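Side-chain contact in lipolytic enzyme, G-D-S-L family (Bacteroides thetaiotaomicron, PDB 7BR2), which metabolizes the drug diltiazem as a gut microbial serine esterase of the SGNH (GDSL) hydrolase family: residues 293-296 / 297-301. Residues are numbered along the deposited sequence; the frame is centred on the assembly and turned at random.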
ATOM      1  N   GLU A 293       7.109  10.632   8.828  1.00 48.17           N
ATOM      2  CA  GLU A 293       7.881  10.725   7.595  1.00 42.28           C
ATOM      3  C   GLU A 293       7.190  11.545   6.535  1.00 40.26           C
ATOM      4  O   GLU A 293       7.862  12.147   5.703  1.00 44.17           O
ATOM      5  CB  GLU A 293       8.160   9.324   7.026  1.00 44.04           C
ATOM      6  CG  GLU A 293       8.874   8.420   8.012  1.00 42.68           C
ATOM      7  CD  GLU A 293       8.911   6.972   7.574  1.00 51.21           C
ATOM      8  OE1 GLU A 293       8.090   6.571   6.714  1.00 50.06           O
ATOM      9  OE2 GLU A 293       9.773   6.230   8.092  1.00 47.68           O
ATOM     10  N   VAL A 294       5.862  11.559   6.534  1.00 41.24           N
ATOM     11  CA  VAL A 294       5.068  12.355   5.602  1.00 37.86           C
ATOM     12  C   VAL A 294       3.881  12.911   6.369  1.00 41.63           C
ATOM     13  O   VAL A 294       3.534  12.408   7.448  1.00 43.44           O
ATOM     14  CB  VAL A 294       4.589  11.523   4.384  1.00 44.57           C
ATOM     15  CG1 VAL A 294       5.764  11.069   3.526  1.00 39.62           C
ATOM     16  CG2 VAL A 294       3.764  10.301   4.832  1.00 38.77           C
ATOM     17  N   PRO A 295       3.256  13.984   5.861  1.00 44.23           N
ATOM     18  CA  PRO A 295       2.080  14.522   6.563  1.00 47.06           C
ATOM     19  C   PRO A 295       0.863  13.626   6.370  1.00 42.87           C
ATOM     20  O   PRO A 295      -0.146  14.071   5.809  1.00 39.14           O
ATOM     21  CB  PRO A 295       1.872  15.903   5.925  1.00 40.66           C
ATOM     22  CG  PRO A 295       2.853  16.013   4.817  1.00 40.86           C
ATOM     23  CD  PRO A 295       3.504  14.695   4.595  1.00 44.32           C
ATOM     24  N   PHE A 296       0.956  12.352   6.775  1.00 45.45           N
ATOM     25  CA  PHE A 296      -0.124  11.417   6.463  1.00 44.75           C
ATOM     26  C   PHE A 296      -1.376  11.728   7.272  1.00 39.38           C
ATOM     27  O   PHE A 296      -2.492  11.692   6.739  1.00 39.19           O
ATOM     28  CB  PHE A 296       0.289   9.961   6.686  1.00 39.11           C
ATOM     29  CG  PHE A 296      -0.813   8.993   6.344  1.00 34.67           C
ATOM     30  CD1 PHE A 296      -1.098   8.692   5.017  1.00 34.11           C
ATOM     31  CD2 PHE A 296      -1.604   8.434   7.329  1.00 38.96           C
ATOM     32  CE1 PHE A 296      -2.132   7.837   4.682  1.00 33.94           C
ATOM     33  CE2 PHE A 296      -2.643   7.557   6.997  1.00 35.90           C
ATOM     34  CZ  PHE A 296      -2.905   7.269   5.674  1.00 33.40           C
ATOM     35  N   MET A 297      -1.214  11.982   8.572  1.00 40.74           N
ATOM     36  CA  MET A 297      -2.355  12.309   9.422  1.00 38.56           C
ATOM     37  C   MET A 297      -3.077  13.553   8.925  1.00 41.97           C
ATOM     38  O   MET A 297      -4.312  13.583   8.864  1.00 44.30           O
ATOM     39  CB  MET A 297      -1.876  12.495  10.857  1.00 41.65           C
ATOM     40  CG  MET A 297      -1.328  11.223  11.449  1.00 41.55           C
ATOM     41  SD  MET A 297      -2.497   9.858  11.305  1.00 44.10           S
ATOM     42  CE  MET A 297      -3.643  10.294  12.617  1.00 32.92           C
ATOM     43  N   GLU A 298      -2.320  14.591   8.566  1.00 41.44           N
ATOM     44  CA  GLU A 298      -2.935  15.847   8.145  1.00 41.49           C
ATOM     45  C   GLU A 298      -3.607  15.727   6.775  1.00 45.37           C
ATOM     46  O   GLU A 298      -4.685  16.298   6.552  1.00 40.81           O
ATOM     47  CB  GLU A 298      -1.881  16.961   8.128  1.00 42.09           C
ATOM     48  CG  GLU A 298      -1.203  17.203   9.467  1.00 43.46           C
ATOM     49  CD  GLU A 298       0.034  16.342   9.662  1.00 52.03           C
ATOM     50  OE1 GLU A 298       0.023  15.165   9.226  1.00 49.75           O
ATOM     51  OE2 GLU A 298       1.019  16.843  10.249  1.00 59.77           O
ATOM     52  N   GLU A 299      -2.989  15.005   5.837  1.00 40.46           N
ATOM     53  CA  GLU A 299      -3.525  14.998   4.480  1.00 45.31           C
ATOM     54  C   GLU A 299      -4.560  13.905   4.242  1.00 39.66           C
ATOM     55  O   GLU A 299      -5.458  14.090   3.406  1.00 37.77           O
ATOM     56  CB  GLU A 299      -2.394  14.859   3.454  1.00 41.33           C
ATOM     57  CG  GLU A 299      -1.497  16.080   3.412  1.00 49.23           C
ATOM     58  CD  GLU A 299      -0.407  16.012   2.363  1.00 49.70           C
ATOM     59  OE1 GLU A 299      -0.508  15.180   1.439  1.00 51.14           O
ATOM     60  OE2 GLU A 299       0.567  16.786   2.473  1.00 55.27           O
ATOM     61  N   MET A 300      -4.479  12.786   4.967  1.00 36.71           N
ATOM     62  CA  MET A 300      -5.314  11.629   4.656  1.00 40.68           C
ATOM     63  C   MET A 300      -5.945  10.943   5.852  1.00 35.14           C
ATOM     64  O   MET A 300      -6.730  10.016   5.644  1.00 36.86           O
ATOM     65  CB  MET A 300      -4.522  10.579   3.872  1.00 33.34           C
ATOM     66  CG  MET A 300      -4.178  10.999   2.477  1.00 40.12           C
ATOM     67  SD  MET A 300      -3.329   9.696   1.564  1.00 42.74           S
ATOM     68  CE  MET A 300      -2.863  10.633   0.105  1.00 38.27           C
ATOM     69  N   ASN A 301      -5.627  11.320   7.080  1.00 37.70           N
ATOM     70  CA  ASN A 301      -6.227  10.671   8.233  1.00 35.60           C
ATOM     71  C   ASN A 301      -6.682  11.701   9.250  1.00 32.97           C
ATOM     72  O   ASN A 301      -6.329  11.642  10.425  1.00 33.84           O
ATOM     73  CB  ASN A 301      -5.282   9.660   8.867  1.00 35.42           C
ATOM     74  CG  ASN A 301      -6.030   8.528   9.532  1.00 30.97           C
ATOM     75  OD1 ASN A 301      -7.235   8.374   9.331  1.00 30.95           O
ATOM     76  ND2 ASN A 301      -5.337   7.757  10.354  1.00 33.71           N
TER
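The ring of Phe296 meets Met300, one turn on, and Asn301 just beyond it. Met300 CB makes an off-centre CH-pi contact, 4.2 Å from the Phe296 ring centroid and 29° off its normal. Met300 SD comes in obliquely beside Phe296 CE1 at 3.8 Å, a Met-aromatic contact, and the Met300 side chain crosses that of Phe296 at about a right angle. Asn301 CB reaches Phe296 CE2 at 3.9 Å, and the Asn301 amide plane is turned 55° from the ring. The CG of Phe296 stands opposite the backbone N (chi1 -179°), which sets the ring beside its own carbonyl carbon, against Met300 and Asn301. Tyr272 packs edge-to-face with this ring, and Met214 and Tyr218 of helix 210-223 also touch Phe296. An alanine in place of Phe296 would probably open a gap between the helix start and helix 210-223, and leave Met300 SD without its aromatic partner.

The puckered ring of Pro295 lies alongside the Glu299 side chain, both pointing the same way. Pro295 CG touches Glu299 OE2 at 3.4 Å, while Glu299 OE1 is hydrogen-bonded to Tyr218. Glu298 bends at chi2 and brings OE1 back to 3.4 Å from Pro295 CA. The amide of Asn301 also has its own partners: OD1 accepts from Tyr272 N, and ND2 makes a weak bond to Met297 SD.

The backbone closes the turn. Glu299 N donates to Pro295 O at 3.0 Å, and Met300 N to Phe296 O at 2.9 Å. Asn301 N adds a weak bond to Phe296 O. Pro295 is the centre of an inverse gamma turn and also the N-cap residue. The arrangement is typical of the first turn of a short helix, here 296-300, packed on helix 210-223 just before strand 303-308.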